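Local structure of tartronate semialdehyde reductase (1VPD) at residues A209-L214 with V219-A224; N185-S190 with C287-L292; N23-G28 with A47-A52. The protein probably catalyses the NAD(P)H-dependent reduction of tartronate semialdehyde (2-hydroxy-3-oxopropanoate) to D-glycerate, the last step of galactarate breakdown. All coordinates share one frame; numbering follows the deposited sequence. Where two conformers were deposited one is given.

Interaction 1 of 3, residues A209-L214 with V219-A224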
ATOM      1  N   ALA A 209      16.014  -1.893 -24.631  1.00 13.27           N
ATOM      2  CA  ALA A 209      15.446  -1.537 -25.920  1.00 13.49           C
ATOM      3  C   ALA A 209      14.025  -1.002 -25.841  1.00 13.73           C
ATOM      4  O   ALA A 209      13.669  -0.131 -26.624  1.00 13.88           O
ATOM      5  CB  ALA A 209      15.503  -2.727 -26.861  1.00 14.08           C
ATOM      6  N   ILE A 210      13.216  -1.498 -24.900  1.00 13.14           N
ATOM      7  CA  ILE A 210      11.789  -1.145 -24.876  1.00 13.80           C
ATOM      8  C   ILE A 210      11.402  -0.127 -23.810  1.00 13.73           C
ATOM      9  O   ILE A 210      10.298   0.417 -23.850  1.00 13.17           O
ATOM     10  CB  ILE A 210      10.899  -2.402 -24.746  1.00 13.73           C
ATOM     11  CG1 ILE A 210      10.952  -2.993 -23.324  1.00 13.10           C
ATOM     12  CG2 ILE A 210      11.281  -3.425 -25.804  1.00 14.13           C
ATOM     13  CD1 ILE A 210      10.023  -4.208 -23.126  1.00 14.45           C
ATOM     14  N   ARG A 211      12.281   0.122 -22.845  1.00 13.80           N
ATOM     15  CA  ARG A 211      11.873   0.914 -21.686  1.00 14.28           C
ATOM     16  C   ARG A 211      11.463   2.348 -21.993  1.00 14.30           C
ATOM     17  O   ARG A 211      10.738   2.956 -21.214  1.00 14.16           O
ATOM     18  CB  ARG A 211      12.951   0.894 -20.599  1.00 14.88           C
ATOM     19  CG  ARG A 211      14.259   1.598 -20.995  1.00 17.08           C
ATOM     20  CD  ARG A 211      15.304   1.516 -19.910  1.00 22.39           C
ATOM     21  NE  ARG A 211      15.018   2.375 -18.775  1.00 27.98           N
ATOM     22  CZ  ARG A 211      15.910   2.628 -17.787  1.00 33.00           C
ATOM     23  NH1 ARG A 211      17.127   2.077 -17.797  1.00 34.21           N
ATOM     24  NH2 ARG A 211      15.580   3.418 -16.768  1.00 34.49           N
ATOM     25  N   GLY A 212      11.927   2.872 -23.133  1.00 14.37           N
ATOM     26  CA  GLY A 212      11.661   4.228 -23.551  1.00 14.53           C
ATOM     27  C   GLY A 212      10.487   4.420 -24.492  1.00 14.32           C
ATOM     28  O   GLY A 212      10.141   5.563 -24.828  1.00 15.09           O
ATOM     29  N   GLY A 213       9.871   3.315 -24.928  1.00 13.96           N
ATOM     30  CA  GLY A 213       8.775   3.367 -25.878  1.00 13.44           C
ATOM     31  C   GLY A 213       7.411   3.195 -25.217  1.00 13.50           C
ATOM     32  O   GLY A 213       7.214   3.512 -24.036  1.00 13.21           O
ATOM     33  N   LEU A 214       6.447   2.683 -25.974  1.00 13.66           N
ATOM     34  CA  LEU A 214       5.086   2.579 -25.453  1.00 13.70           C
ATOM     35  C   LEU A 214       4.952   1.461 -24.396  1.00 13.19           C
ATOM     36  O   LEU A 214       3.956   1.431 -23.651  1.00 12.87           O
ATOM     37  CB  LEU A 214       4.102   2.377 -26.600  1.00 14.10           C
ATOM     38  CG  LEU A 214       2.624   2.576 -26.305  1.00 16.82           C
ATOM     39  CD1 LEU A 214       2.313   3.867 -25.551  1.00 16.50           C
ATOM     40  CD2 LEU A 214       1.844   2.479 -27.614  1.00 18.96           C
ATOM     41  N   VAL A 219       6.419   0.198 -13.260  1.00 12.96           N
ATOM     42  CA  VAL A 219       6.657  -1.211 -12.921  1.00 12.95           C
ATOM     43  C   VAL A 219       7.862  -1.774 -13.660  1.00 13.00           C
ATOM     44  O   VAL A 219       8.696  -2.459 -13.060  1.00 13.18           O
ATOM     45  CB  VAL A 219       5.416  -2.084 -13.204  1.00 12.68           C
ATOM     46  CG1 VAL A 219       5.805  -3.549 -13.499  1.00 12.85           C
ATOM     47  CG2 VAL A 219       4.463  -2.024 -12.016  1.00 12.90           C
ATOM     48  N   LEU A 220       7.977  -1.478 -14.949  1.00 13.05           N
ATOM     49  CA  LEU A 220       9.067  -2.046 -15.735  1.00 13.28           C
ATOM     50  C   LEU A 220      10.417  -1.617 -15.144  1.00 13.35           C
ATOM     51  O   LEU A 220      11.306  -2.447 -14.924  1.00 13.18           O
ATOM     52  CB  LEU A 220       8.958  -1.657 -17.209  1.00 13.23           C
ATOM     53  CG  LEU A 220       9.985  -2.311 -18.139  1.00 14.66           C
ATOM     54  CD1 LEU A 220       9.730  -3.785 -18.283  1.00 15.33           C
ATOM     55  CD2 LEU A 220       9.948  -1.632 -19.505  1.00 15.84           C
ATOM     56  N   ASP A 221      10.561  -0.328 -14.883  1.00 13.93           N
ATOM     57  CA  ASP A 221      11.839   0.190 -14.364  1.00 14.73           C
ATOM     58  C   ASP A 221      12.109  -0.216 -12.922  1.00 15.20           C
ATOM     59  O   ASP A 221      13.272  -0.375 -12.538  1.00 15.52           O
ATOM     60  CB  ASP A 221      11.872   1.700 -14.480  1.00 15.25           C
ATOM     61  CG  ASP A 221      12.024   2.172 -15.904  1.00 17.26           C
ATOM     62  OD1 ASP A 221      12.684   1.490 -16.705  1.00 21.68           O
ATOM     63  OD2 ASP A 221      11.521   3.224 -16.297  1.00 19.46           O
ATOM     64  N   ALA A 222      11.058  -0.379 -12.118  1.00 15.11           N
ATOM     65  CA  ALA A 222      11.225  -0.813 -10.729  1.00 14.82           C
ATOM     66  C   ALA A 222      11.539  -2.300 -10.603  1.00 14.78           C
ATOM     67  O   ALA A 222      12.371  -2.684  -9.778  1.00 15.17           O
ATOM     68  CB  ALA A 222       9.979  -0.503  -9.909  1.00 15.10           C
ATOM     69  N   LYS A 223      10.884  -3.126 -11.421  1.00 13.38           N
ATOM     70  CA  LYS A 223      10.862  -4.571 -11.218  1.00 13.28           C
ATOM     71  C   LYS A 223      11.728  -5.378 -12.171  1.00 13.12           C
ATOM     72  O   LYS A 223      12.210  -6.441 -11.772  1.00 14.42           O
ATOM     73  CB  LYS A 223       9.417  -5.082 -11.228  1.00 13.11           C
ATOM     74  CG  LYS A 223       8.501  -4.416 -10.210  1.00 14.40           C
ATOM     75  CD  LYS A 223       9.068  -4.426  -8.789  1.00 15.73           C
ATOM     76  CE  LYS A 223       8.035  -4.038  -7.757  1.00 17.11           C
ATOM     77  NZ  LYS A 223       8.600  -4.146  -6.370  1.00 17.75           N
ATOM     78  N   ALA A 224      11.981  -4.905 -13.390  1.00 13.73           N
ATOM     79  CA  ALA A 224      12.819  -5.697 -14.305  1.00 14.17           C
ATOM     80  C   ALA A 224      14.221  -5.915 -13.730  1.00 14.93           C
ATOM     81  O   ALA A 224      14.730  -7.039 -13.763  1.00 14.30           O
ATOM     82  CB  ALA A 224      12.878  -5.120 -15.732  1.00 14.36           C
TER
HETATM   83  O   HOH W   1       9.971   2.143 -18.651  1.00 16.49           O
HETATM   84  O   HOH W   2      12.927   4.432 -18.459  1.00 31.04           O

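Interaction 2 of 3, residues N185-S190 with C287-L292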
ATOM      1  N   ASN A 185       0.588  -5.253 -14.870  1.00 10.50           N
ATOM      2  CA  ASN A 185       1.791  -4.700 -15.486  1.00 10.39           C
ATOM      3  C   ASN A 185       2.991  -5.579 -15.135  1.00 10.85           C
ATOM      4  O   ASN A 185       3.859  -5.789 -15.977  1.00 11.42           O
ATOM      5  CB  ASN A 185       2.067  -3.267 -15.048  1.00 10.33           C
ATOM      6  CG  ASN A 185       1.147  -2.232 -15.719  1.00 10.67           C
ATOM      7  OD1 ASN A 185       0.161  -2.584 -16.411  1.00 11.37           O
ATOM      8  ND2 ASN A 185       1.490  -0.926 -15.538  1.00 11.17           N
ATOM      9  N   ILE A 186       3.037  -6.100 -13.902  1.00 10.73           N
ATOM     10  CA  ILE A 186       4.109  -7.001 -13.515  1.00 10.39           C
ATOM     11  C   ILE A 186       4.000  -8.324 -14.274  1.00 10.81           C
ATOM     12  O   ILE A 186       4.999  -8.840 -14.800  1.00 10.83           O
ATOM     13  CB  ILE A 186       4.136  -7.268 -11.986  1.00 10.81           C
ATOM     14  CG1 ILE A 186       4.496  -5.999 -11.222  1.00 11.83           C
ATOM     15  CG2 ILE A 186       5.138  -8.377 -11.656  1.00 11.10           C
ATOM     16  CD1 ILE A 186       4.289  -6.141  -9.716  1.00 11.50           C
ATOM     17  N   ALA A 187       2.794  -8.881 -14.316  1.00 10.66           N
ATOM     18  CA  ALA A 187       2.557 -10.131 -15.042  1.00 10.75           C
ATOM     19  C   ALA A 187       2.905  -9.985 -16.522  1.00 11.06           C
ATOM     20  O   ALA A 187       3.533 -10.865 -17.106  1.00 10.58           O
ATOM     21  CB  ALA A 187       1.151 -10.604 -14.855  1.00 11.13           C
ATOM     22  N   ALA A 188       2.508  -8.866 -17.120  1.00 10.78           N
ATOM     23  CA  ALA A 188       2.773  -8.622 -18.529  1.00 11.16           C
ATOM     24  C   ALA A 188       4.257  -8.525 -18.830  1.00 11.03           C
ATOM     25  O   ALA A 188       4.738  -9.091 -19.815  1.00 11.02           O
ATOM     26  CB  ALA A 188       2.055  -7.322 -18.978  1.00 11.43           C
HETATM   27  N   MSE A 189       4.980  -7.780 -17.997  1.00 11.28           N
HETATM   28  CA  MSE A 189       6.445  -7.714 -18.078  1.00 11.46           C
HETATM   29  C   MSE A 189       7.041  -9.121 -18.030  1.00 10.77           C
HETATM   30  O   MSE A 189       7.903  -9.455 -18.825  1.00 11.98           O
HETATM   31  CB  MSE A 189       7.010  -6.875 -16.922  1.00 11.96           C
HETATM   32  CG  MSE A 189       8.500  -6.977 -16.790  1.00 13.56           C
HETATM   33 SE   MSE A 189       9.123  -6.234 -15.125  0.89 19.76          SE
HETATM   34  CE  MSE A 189       8.565  -7.707 -14.018  1.00 17.40           C
ATOM     35  N   SER A 190       6.576  -9.944 -17.099  1.00 10.45           N
ATOM     36  CA  SER A 190       7.097 -11.291 -16.882  1.00 10.63           C
ATOM     37  C   SER A 190       6.835 -12.196 -18.091  1.00 10.59           C
ATOM     38  O   SER A 190       7.729 -12.906 -18.570  1.00 10.88           O
ATOM     39  CB  SER A 190       6.458 -11.889 -15.627  1.00 10.08           C
ATOM     40  OG  SER A 190       6.779 -11.122 -14.471  1.00 11.67           O
ATOM     41  N   CYS A 287       8.663 -15.503 -11.446  1.00 12.61           N
ATOM     42  CA  CYS A 287       9.035 -16.884 -11.154  1.00 12.84           C
ATOM     43  C   CYS A 287       7.954 -17.882 -11.588  1.00 12.75           C
ATOM     44  O   CYS A 287       8.266 -19.013 -11.952  1.00 13.02           O
ATOM     45  CB  CYS A 287       9.409 -17.058  -9.682  1.00 13.30           C
ATOM     46  SG  CYS A 287      10.634 -15.875  -9.086  1.00 15.44           S
ATOM     47  N   TYR A 288       6.680 -17.461 -11.563  1.00 11.91           N
ATOM     48  CA  TYR A 288       5.603 -18.288 -12.085  1.00 11.75           C
ATOM     49  C   TYR A 288       5.843 -18.607 -13.557  1.00 11.15           C
ATOM     50  O   TYR A 288       5.787 -19.762 -13.986  1.00 11.55           O
ATOM     51  CB  TYR A 288       4.252 -17.575 -11.884  1.00 11.47           C
ATOM     52  CG  TYR A 288       3.077 -18.296 -12.496  1.00 11.30           C
ATOM     53  CD1 TYR A 288       2.396 -19.277 -11.790  1.00 11.75           C
ATOM     54  CD2 TYR A 288       2.635 -17.998 -13.779  1.00 12.20           C
ATOM     55  CE1 TYR A 288       1.307 -19.957 -12.353  1.00 11.66           C
ATOM     56  CE2 TYR A 288       1.568 -18.679 -14.350  1.00 11.00           C
ATOM     57  CZ  TYR A 288       0.908 -19.659 -13.632  1.00 11.42           C
ATOM     58  OH  TYR A 288      -0.162 -20.315 -14.176  1.00 11.70           O
ATOM     59  N   TYR A 289       6.100 -17.570 -14.333  1.00 10.68           N
ATOM     60  CA  TYR A 289       6.380 -17.736 -15.747  1.00 11.12           C
ATOM     61  C   TYR A 289       7.673 -18.523 -15.993  1.00 11.53           C
ATOM     62  O   TYR A 289       7.732 -19.353 -16.899  1.00 12.18           O
ATOM     63  CB  TYR A 289       6.488 -16.385 -16.408  1.00 11.32           C
ATOM     64  CG  TYR A 289       5.148 -15.726 -16.656  1.00 10.41           C
ATOM     65  CD1 TYR A 289       4.458 -15.955 -17.834  1.00 10.86           C
ATOM     66  CD2 TYR A 289       4.569 -14.899 -15.706  1.00 12.27           C
ATOM     67  CE1 TYR A 289       3.226 -15.372 -18.067  1.00 10.80           C
ATOM     68  CE2 TYR A 289       3.334 -14.292 -15.933  1.00 11.73           C
ATOM     69  CZ  TYR A 289       2.678 -14.526 -17.122  1.00 11.33           C
ATOM     70  OH  TYR A 289       1.471 -13.914 -17.366  1.00 11.87           O
ATOM     71  N   GLU A 290       8.713 -18.251 -15.199  1.00 11.38           N
ATOM     72  CA  GLU A 290       9.977 -18.975 -15.344  1.00 11.96           C
ATOM     73  C   GLU A 290       9.786 -20.471 -15.158  1.00 12.43           C
ATOM     74  O   GLU A 290      10.372 -21.290 -15.866  1.00 13.12           O
ATOM     75  CB  GLU A 290      10.995 -18.461 -14.322  1.00 11.80           C
ATOM     76  CG  GLU A 290      11.477 -17.058 -14.609  1.00 13.15           C
ATOM     77  CD  GLU A 290      12.419 -16.509 -13.550  1.00 15.21           C
ATOM     78  OE1 GLU A 290      12.329 -16.915 -12.360  1.00 16.19           O
ATOM     79  OE2 GLU A 290      13.227 -15.641 -13.927  1.00 15.03           O
ATOM     80  N   LYS A 291       8.959 -20.835 -14.185  1.00 13.07           N
ATOM     81  CA  LYS A 291       8.746 -22.230 -13.864  1.00 14.21           C
ATOM     82  C   LYS A 291       7.932 -22.928 -14.946  1.00 13.99           C
ATOM     83  O   LYS A 291       8.211 -24.072 -15.308  1.00 14.87           O
ATOM     84  CB  LYS A 291       8.121 -22.350 -12.481  1.00 15.29           C
ATOM     85  CG  LYS A 291       9.179 -22.081 -11.399  1.00 19.14           C
ATOM     86  CD  LYS A 291       8.625 -22.010  -9.969  1.00 22.95           C
ATOM     87  CE  LYS A 291       9.769 -21.726  -8.984  1.00 25.15           C
ATOM     88  NZ  LYS A 291       9.330 -21.643  -7.562  1.00 25.05           N
ATOM     89  N   LEU A 292       6.941 -22.240 -15.511  1.00 13.27           N
ATOM     90  CA  LEU A 292       6.140 -22.867 -16.561  1.00 12.63           C
ATOM     91  C   LEU A 292       6.857 -22.905 -17.934  1.00 12.29           C
ATOM     92  O   LEU A 292       6.704 -23.863 -18.689  1.00 12.77           O
ATOM     93  CB  LEU A 292       4.777 -22.160 -16.692  0.56 12.61           C
ATOM     94  CG  LEU A 292       3.625 -22.660 -15.810  0.56 12.63           C
ATOM     95  CD1 LEU A 292       3.875 -22.397 -14.351  0.56 12.02           C
ATOM     96  CD2 LEU A 292       2.324 -21.973 -16.252  0.56 13.32           C
TER

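Interaction 3 of 3, residues N23-G28 with A47-A52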
ATOM      1  N   ASN A  23       9.559  10.844   6.648  1.00 19.36           N
ATOM      2  CA  ASN A  23       9.338  12.024   5.844  1.00 19.76           C
ATOM      3  C   ASN A  23       8.515  13.100   6.546  1.00 19.89           C
ATOM      4  O   ASN A  23       8.750  14.295   6.329  1.00 20.37           O
ATOM      5  CB  ASN A  23       8.749  11.662   4.468  1.00 19.98           C
ATOM      6  CG  ASN A  23       9.800  11.079   3.549  1.00 20.96           C
ATOM      7  OD1 ASN A  23      10.981  11.458   3.646  1.00 22.10           O
ATOM      8  ND2 ASN A  23       9.398  10.143   2.657  1.00 19.25           N
ATOM      9  N   LEU A  24       7.567  12.699   7.390  1.00 19.68           N
ATOM     10  CA  LEU A  24       6.789  13.664   8.163  1.00 19.89           C
ATOM     11  C   LEU A  24       7.701  14.355   9.174  1.00 20.95           C
ATOM     12  O   LEU A  24       7.598  15.567   9.363  1.00 21.87           O
ATOM     13  CB  LEU A  24       5.622  13.000   8.896  1.00 19.79           C
ATOM     14  CG  LEU A  24       4.438  12.513   8.043  1.00 19.10           C
ATOM     15  CD1 LEU A  24       3.339  11.968   8.943  1.00 18.98           C
ATOM     16  CD2 LEU A  24       3.897  13.586   7.115  1.00 19.53           C
ATOM     17  N   LEU A  25       8.590  13.598   9.795  1.00 21.63           N
ATOM     18  CA  LEU A  25       9.523  14.177  10.778  1.00 22.82           C
ATOM     19  C   LEU A  25      10.442  15.195  10.114  1.00 24.39           C
ATOM     20  O   LEU A  25      10.683  16.261  10.670  1.00 24.50           O
ATOM     21  CB  LEU A  25      10.343  13.099  11.467  1.00 22.27           C
ATOM     22  CG  LEU A  25       9.558  12.190  12.428  1.00 22.56           C
ATOM     23  CD1 LEU A  25      10.354  10.980  12.778  1.00 22.90           C
ATOM     24  CD2 LEU A  25       9.147  12.919  13.704  1.00 23.25           C
ATOM     25  N   LYS A  26      10.946  14.861   8.926  1.00 25.96           N
ATOM     26  CA  LYS A  26      11.781  15.761   8.140  1.00 27.46           C
ATOM     27  C   LYS A  26      11.054  17.012   7.698  1.00 27.20           C
ATOM     28  O   LYS A  26      11.669  18.063   7.553  1.00 27.76           O
ATOM     29  CB  LYS A  26      12.306  15.048   6.897  1.00 28.80           C
ATOM     30  CG  LYS A  26      13.418  14.088   7.190  1.00 33.07           C
ATOM     31  CD  LYS A  26      14.288  13.872   5.954  1.00 38.63           C
ATOM     32  CE  LYS A  26      14.405  12.421   5.640  1.00 41.91           C
ATOM     33  NZ  LYS A  26      14.927  11.609   6.797  1.00 44.43           N
ATOM     34  N   ALA A  27       9.750  16.907   7.474  1.00 26.25           N
ATOM     35  CA  ALA A  27       8.935  18.057   7.112  1.00 26.61           C
ATOM     36  C   ALA A  27       8.559  18.926   8.322  1.00 26.68           C
ATOM     37  O   ALA A  27       7.850  19.915   8.162  1.00 27.70           O
ATOM     38  CB  ALA A  27       7.665  17.601   6.391  1.00 26.86           C
ATOM     39  N   GLY A  28       8.959  18.517   9.521  1.00 26.37           N
ATOM     40  CA  GLY A  28       8.762  19.315  10.731  1.00 26.43           C
ATOM     41  C   GLY A  28       7.560  18.961  11.595  1.00 26.19           C
ATOM     42  O   GLY A  28       7.244  19.688  12.544  1.00 25.77           O
ATOM     43  N   ALA A  47      14.718   9.011  15.009  1.00 26.41           N
ATOM     44  CA  ALA A  47      14.576  10.106  14.039  1.00 26.25           C
ATOM     45  C   ALA A  47      13.802  11.306  14.560  1.00 26.11           C
ATOM     46  O   ALA A  47      13.629  12.286  13.841  1.00 27.08           O
ATOM     47  CB  ALA A  47      13.913   9.601  12.733  1.00 26.07           C
ATOM     48  N   GLY A  48      13.292  11.231  15.783  1.00 26.08           N
ATOM     49  CA  GLY A  48      12.649  12.377  16.406  1.00 25.87           C
ATOM     50  C   GLY A  48      11.233  12.175  16.948  1.00 25.13           C
ATOM     51  O   GLY A  48      10.689  13.085  17.586  1.00 24.64           O
ATOM     52  N   ALA A  49      10.629  11.011  16.720  1.00 24.01           N
ATOM     53  CA  ALA A  49       9.260  10.785  17.187  1.00 23.56           C
ATOM     54  C   ALA A  49       9.188  10.538  18.684  1.00 23.38           C
ATOM     55  O   ALA A  49      10.157  10.098  19.305  1.00 23.05           O
ATOM     56  CB  ALA A  49       8.636   9.599  16.466  1.00 23.47           C
ATOM     57  N   GLU A  50       8.017  10.800  19.246  1.00 23.46           N
ATOM     58  CA  GLU A  50       7.624  10.208  20.514  1.00 24.46           C
ATOM     59  C   GLU A  50       6.797   8.951  20.289  1.00 23.72           C
ATOM     60  O   GLU A  50       6.499   8.591  19.144  1.00 23.17           O
ATOM     61  CB  GLU A  50       6.820  11.221  21.320  1.00 25.55           C
ATOM     62  CG  GLU A  50       7.634  12.453  21.657  1.00 28.83           C
ATOM     63  CD  GLU A  50       6.915  13.341  22.621  1.00 32.71           C
ATOM     64  OE1 GLU A  50       5.844  13.850  22.230  1.00 33.52           O
ATOM     65  OE2 GLU A  50       7.433  13.494  23.763  1.00 35.82           O
ATOM     66  N   THR A  51       6.463   8.265  21.379  1.00 22.79           N
ATOM     67  CA  THR A  51       5.647   7.052  21.330  1.00 21.93           C
ATOM     68  C   THR A  51       4.687   6.976  22.522  1.00 22.50           C
ATOM     69  O   THR A  51       4.799   7.762  23.467  1.00 22.70           O
ATOM     70  CB  THR A  51       6.547   5.805  21.227  1.00 21.63           C
ATOM     71  OG1 THR A  51       5.753   4.633  21.020  1.00 19.18           O
ATOM     72  CG2 THR A  51       7.335   5.533  22.548  1.00 21.35           C
ATOM     73  N   ALA A  52       3.701   6.093  22.435  1.00 22.22           N
ATOM     74  CA  ALA A  52       2.810   5.785  23.553  1.00 22.59           C
ATOM     75  C   ALA A  52       2.451   4.317  23.495  1.00 23.14           C
ATOM     76  O   ALA A  52       2.624   3.692  22.448  1.00 23.69           O
ATOM     77  CB  ALA A  52       1.560   6.654  23.509  1.00 22.95           C
TER

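Interaction 1 of 3, residues A209-L214 with V219-A224
R211 and L220 bring the two backbones nearest, their CA atoms 7.2 Å apart, where a type I turn from I210 to G213 leads away from helix 203-210 and passes the first turn of helix 218-228. L220 supplies the apolar half of the contact. Its CG stands anti to the backbone N (chi1 -175°), and from there CD2 reaches R211 CA at 3.9 Å; the same methyl meets I210 CG1 at 4.2 Å, the two side chains crossing at about a right angle. The helices are consecutive in the helical C-terminal domain, joined by a loop that opens with this turn, and Y207 of helix 203-210 also packs on L220. The polar half lies on the more exposed side. R211 NE forms a salt bridge with D221 OD1 at 3.2 Å; OD1 sits obliquely to the guanidinium, whose plane is turned 57° from the carboxylate. OD1 is also hydrogen-bonded to Y207 OH, which ties the aspartate back to helix 203-210. Two waters complete the link through D221 OD2: one donates to it while accepting from R211 NE at 3.0 Å, and the second lies 2.8 Å from R211 O and 3.0 Å from D221 OD2.

Interaction 2 of 3, residues N185-S190 with C287-L292
Two helices of the C-terminal helical domain meet here, the long helix 170-198 and the short helix 285-293 near the chain's C terminus, with the ring of Y289 placed between them. The backbones come nearest at S190 and Y289, whose CA atoms are 6.6 Å apart. With CG anti to its own carbonyl carbon (chi1 -77°), Y289 sends its ring across to the long helix and lays one face over the S190 backbone, S190 C standing above the plane but offset toward the rim. CD2 of the ring lies 3.6 Å from S190 CB. Farther out along the ring, A187 O approaches CE2 obliquely at 3.6 Å, while A187 CB is 4.2 Å from the phenolic OH. Y288 CD2 stands over the opposite face of the Y289 ring, also near the rim, and M268 of helix 260-274 also packs on Y289. S190 turns its hydroxyl back to its own helix: OG donates to I186 O at 2.9 Å, 37° out of the carbonyl plane, and S190 N reaches that oxygen from the other face. The phenol hydroxyl is hydrogen-bonded to E191 OE1, one residue beyond the segment on the long helix. The buried serine hydroxyl is thus satisfied within its helix and offers Y289 its CB, so that the pair meets through carbon. The tyrosine is held at two levels, by packing along the ring and by a polar anchor at its end, which together should limit its swing.

Interaction 3 of 3, residues N23-G28 with A47-A52
L25 points from the last turn of helix 17-26 toward the bend formed by A47, G48 and A49. Its CG lies anti to the carbonyl carbon (chi1 -69°), which turns both methyls to that bend. CD1 lies nearest A47, with CB at 3.8 Å and O at 3.7 Å. CD2 lies nearest the G48-A49 peptide, 3.9 Å from both G48 C and A49 N. Both methyls reach A49 CB, CD1 at 4.3 Å. The CA atoms of L25 and G48 come to 6.7 Å. V44 of helix 38-46 and L31 of strand 30-34 also pack on L25, extending the apolar patch. Both G28 and G48 close their helices with a Schellman motif at positive phi, where a CB would be jammed against the preceding carbonyl O; after each, the chain turns back into the sheet. Helices 17-26 and 38-46 are the crossovers between parallel strands 7-11, 30-34 and 50-51, and the contact joins the end of the first to the turn before the short, weakly bonded edge strand 50-51, within the beta-alpha-beta alternation characteristic of a Rossmann-type NAD-binding domain.

How the interactions relate
From the N terminus, interaction 3 closes first: a short loop through strand 30-34 and helix 38-46 that ties the end of helix 17-26 to the approach to strand 50-51, at the edge of the nucleotide-binding sheet. The other two belong to the helical C-terminal domain. Interaction 2 opens on helix 170-198 and closes on helix 285-293, spanning 96 residues, and interaction 1, between the end of helix 203-210 with its following turn and helix 218-228, falls within that span. These two touch, V219 CG1 meeting I186 CG1 at 3.6 Å, so helix 218-228 packs on helix 170-198. Interaction 3 stands apart, its centre about 35 Å from that of interaction 1 and 39 Å from that of interaction 2.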